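Local structure of arginyl-tRNA synthetase, putative (Plasmodium falciparum, 5JLD) at residues Ala38-Gly43 with Glu512-Leu517. The protein probably charges tRNA(Arg) with L-arginine at the expense of ATP, as a monomeric class I aminoacyl-tRNA synthetase of the parasite's cytoplasm. Numbering follows the deposited sequence.
Sequences ANLKFG and EINLGL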
loop_
_atom_site.group_PDB
_atom_site.type_symbol
_atom_site.label_atom_id
_atom_site.label_comp_id
_atom_site.label_asym_id
_atom_site.label_seq_id
_atom_site.Cartn_x
_atom_site.Cartn_y
_atom_site.Cartn_z
ATOM N N ALA A 38 -0.940 -23.888 -3.758
ATOM C CA ALA A 38 -1.048 -24.935 -4.754
ATOM C C ALA A 38 -2.118 -24.515 -5.740
ATOM O O ALA A 38 -2.895 -23.590 -5.467
ATOM C CB ALA A 38 -1.399 -26.266 -4.106
ATOM N N ASN A 39 -2.127 -25.170 -6.890
ATOM C CA ASN A 39 -3.275 -25.165 -7.784
ATOM C C ASN A 39 -4.491 -25.633 -6.997
ATOM O O ASN A 39 -4.485 -26.734 -6.443
ATOM C CB ASN A 39 -3.011 -26.081 -8.986
ATOM C CG ASN A 39 -4.156 -26.100 -9.985
ATOM O OD1 ASN A 39 -5.329 -26.009 -9.623
ATOM N ND2 ASN A 39 -3.815 -26.260 -11.260
ATOM N N LEU A 40 -5.536 -24.813 -6.965
ATOM C CA LEU A 40 -6.695 -25.079 -6.113
ATOM C C LEU A 40 -7.436 -26.368 -6.485
ATOM O O LEU A 40 -8.129 -26.961 -5.654
ATOM C CB LEU A 40 -7.652 -23.889 -6.157
ATOM C CG LEU A 40 -8.733 -23.835 -5.078
ATOM C CD1 LEU A 40 -8.117 -23.736 -3.687
ATOM C CD2 LEU A 40 -9.660 -22.660 -5.336
ATOM N N LYS A 41 -7.279 -26.814 -7.727
ATOM C CA LYS A 41 -7.906 -28.054 -8.158
ATOM C C LYS A 41 -7.298 -29.233 -7.414
ATOM O O LYS A 41 -7.946 -30.266 -7.223
ATOM C CB LYS A 41 -7.752 -28.247 -9.671
ATOM N N PHE A 42 -6.056 -29.065 -6.971
ATOM C CA PHE A 42 -5.307 -30.184 -6.417
ATOM C C PHE A 42 -4.885 -29.995 -4.961
ATOM O O PHE A 42 -4.708 -30.970 -4.239
ATOM C CB PHE A 42 -4.100 -30.451 -7.307
ATOM C CG PHE A 42 -4.484 -30.879 -8.699
ATOM C CD1 PHE A 42 -4.855 -32.194 -8.958
ATOM C CD2 PHE A 42 -4.522 -29.957 -9.737
ATOM C CE1 PHE A 42 -5.231 -32.590 -10.234
ATOM C CE2 PHE A 42 -4.899 -30.342 -11.015
ATOM C CZ PHE A 42 -5.252 -31.669 -11.263
ATOM N N GLY A 43 -4.740 -28.752 -4.511
ATOM C CA GLY A 43 -4.444 -28.532 -3.110
ATOM C C GLY A 43 -4.675 -27.106 -2.658
ATOM O O GLY A 43 -5.224 -26.295 -3.403
ATOM N N GLU A 512 -18.007 -23.865 0.069
ATOM C CA GLU A 512 -17.961 -23.303 1.415
ATOM C C GLU A 512 -16.573 -23.481 2.000
ATOM O O GLU A 512 -16.047 -22.576 2.643
ATOM C CB GLU A 512 -19.014 -23.958 2.305
ATOM C CG GLU A 512 -20.407 -23.396 2.100
ATOM C CD GLU A 512 -21.482 -24.435 2.330
ATOM O OE1 GLU A 512 -22.170 -24.376 3.366
ATOM O OE2 GLU A 512 -21.631 -25.318 1.466
ATOM N N ILE A 513 -15.988 -24.651 1.752
ATOM C CA ILE A 513 -14.587 -24.910 2.058
ATOM C C ILE A 513 -13.703 -23.861 1.398
ATOM O O ILE A 513 -12.879 -23.237 2.057
ATOM C CB ILE A 513 -14.130 -26.317 1.584
ATOM C CG1 ILE A 513 -14.760 -27.411 2.442
ATOM C CG2 ILE A 513 -12.616 -26.438 1.662
ATOM C CD1 ILE A 513 -14.340 -27.347 3.905
ATOM N N ASN A 514 -13.887 -23.667 0.096
ATOM C CA ASN A 514 -13.050 -22.731 -0.665
ATOM C C ASN A 514 -13.180 -21.265 -0.207
ATOM O O ASN A 514 -12.174 -20.523 -0.118
ATOM C CB ASN A 514 -13.381 -22.830 -2.153
ATOM C CG ASN A 514 -12.730 -24.026 -2.817
ATOM O OD1 ASN A 514 -12.057 -24.819 -2.162
ATOM N ND2 ASN A 514 -12.932 -24.165 -4.127
ATOM N N LEU A 515 -14.417 -20.860 0.078
ATOM C CA LEU A 515 -14.664 -19.535 0.625
ATOM C C LEU A 515 -13.965 -19.376 1.982
ATOM O O LEU A 515 -13.257 -18.391 2.215
ATOM C CB LEU A 515 -16.174 -19.277 0.743
ATOM C CG LEU A 515 -16.549 -17.915 1.343
ATOM C CD1 LEU A 515 -15.824 -16.814 0.577
ATOM C CD2 LEU A 515 -18.038 -17.675 1.309
ATOM N N GLY A 516 -14.148 -20.365 2.860
ATOM C CA GLY A 516 -13.494 -20.369 4.164
ATOM C C GLY A 516 -11.990 -20.200 4.040
ATOM O O GLY A 516 -11.371 -19.346 4.709
ATOM N N LEU A 517 -11.407 -20.995 3.150
ATOM C CA LEU A 517 -9.977 -20.955 2.892
ATOM C C LEU A 517 -9.538 -19.547 2.492
ATOM O O LEU A 517 -8.619 -18.954 3.099
ATOM C CB LEU A 517 -9.600 -21.944 1.786
ATOM C CG LEU A 517 -8.156 -21.828 1.281
ATOM C CD1 LEU A 517 -7.189 -22.126 2.412
ATOM C CD2 LEU A 517 -7.882 -22.751 0.082
#
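A single side chain, Leu40, carries nearly all of the loop side of this contact: its two methyl groups part to meet two residues one helical turn apart, Asn514 and Leu517, and no hydrogen bond joins the segments. CD2 of Leu40 rests 3.8 Å from ND2 of Asn514, a van der Waals touch of a methyl on an amide nitrogen, the two side chains reaching toward each other from opposite sides. The other branch makes the apolar half, with CD1 of Leu40 lying 3.9 Å from CD2 of Leu517, the two leucines running alongside each other in opposite senses. With CG anti to its own nitrogen (chi1 -165°), Leu40 reaches out toward the helix, spanning much of the 8.7 Å between the CA atoms of Leu40 and Asn514, the nearest pair. Behind it the loop is braced by an Asx turn, in which the backbone N of Lys41 donates to OD1 of Asn39 at 2.8 Å. The carbonyl O of Asn39 also accepts from the N atoms of both Phe42 and Gly43, closing the turn. The small contact sets the hairpin loop between strands 35-37 and 45-47, in the N-terminal domain, against helix 510-520 of the DALR anticodon-binding domain. Leu517 also touches His44, next in the loop, and Leu97 of strand 93-97, while on another side of the helix Leu515 packs against helices 536-556 and 564-584.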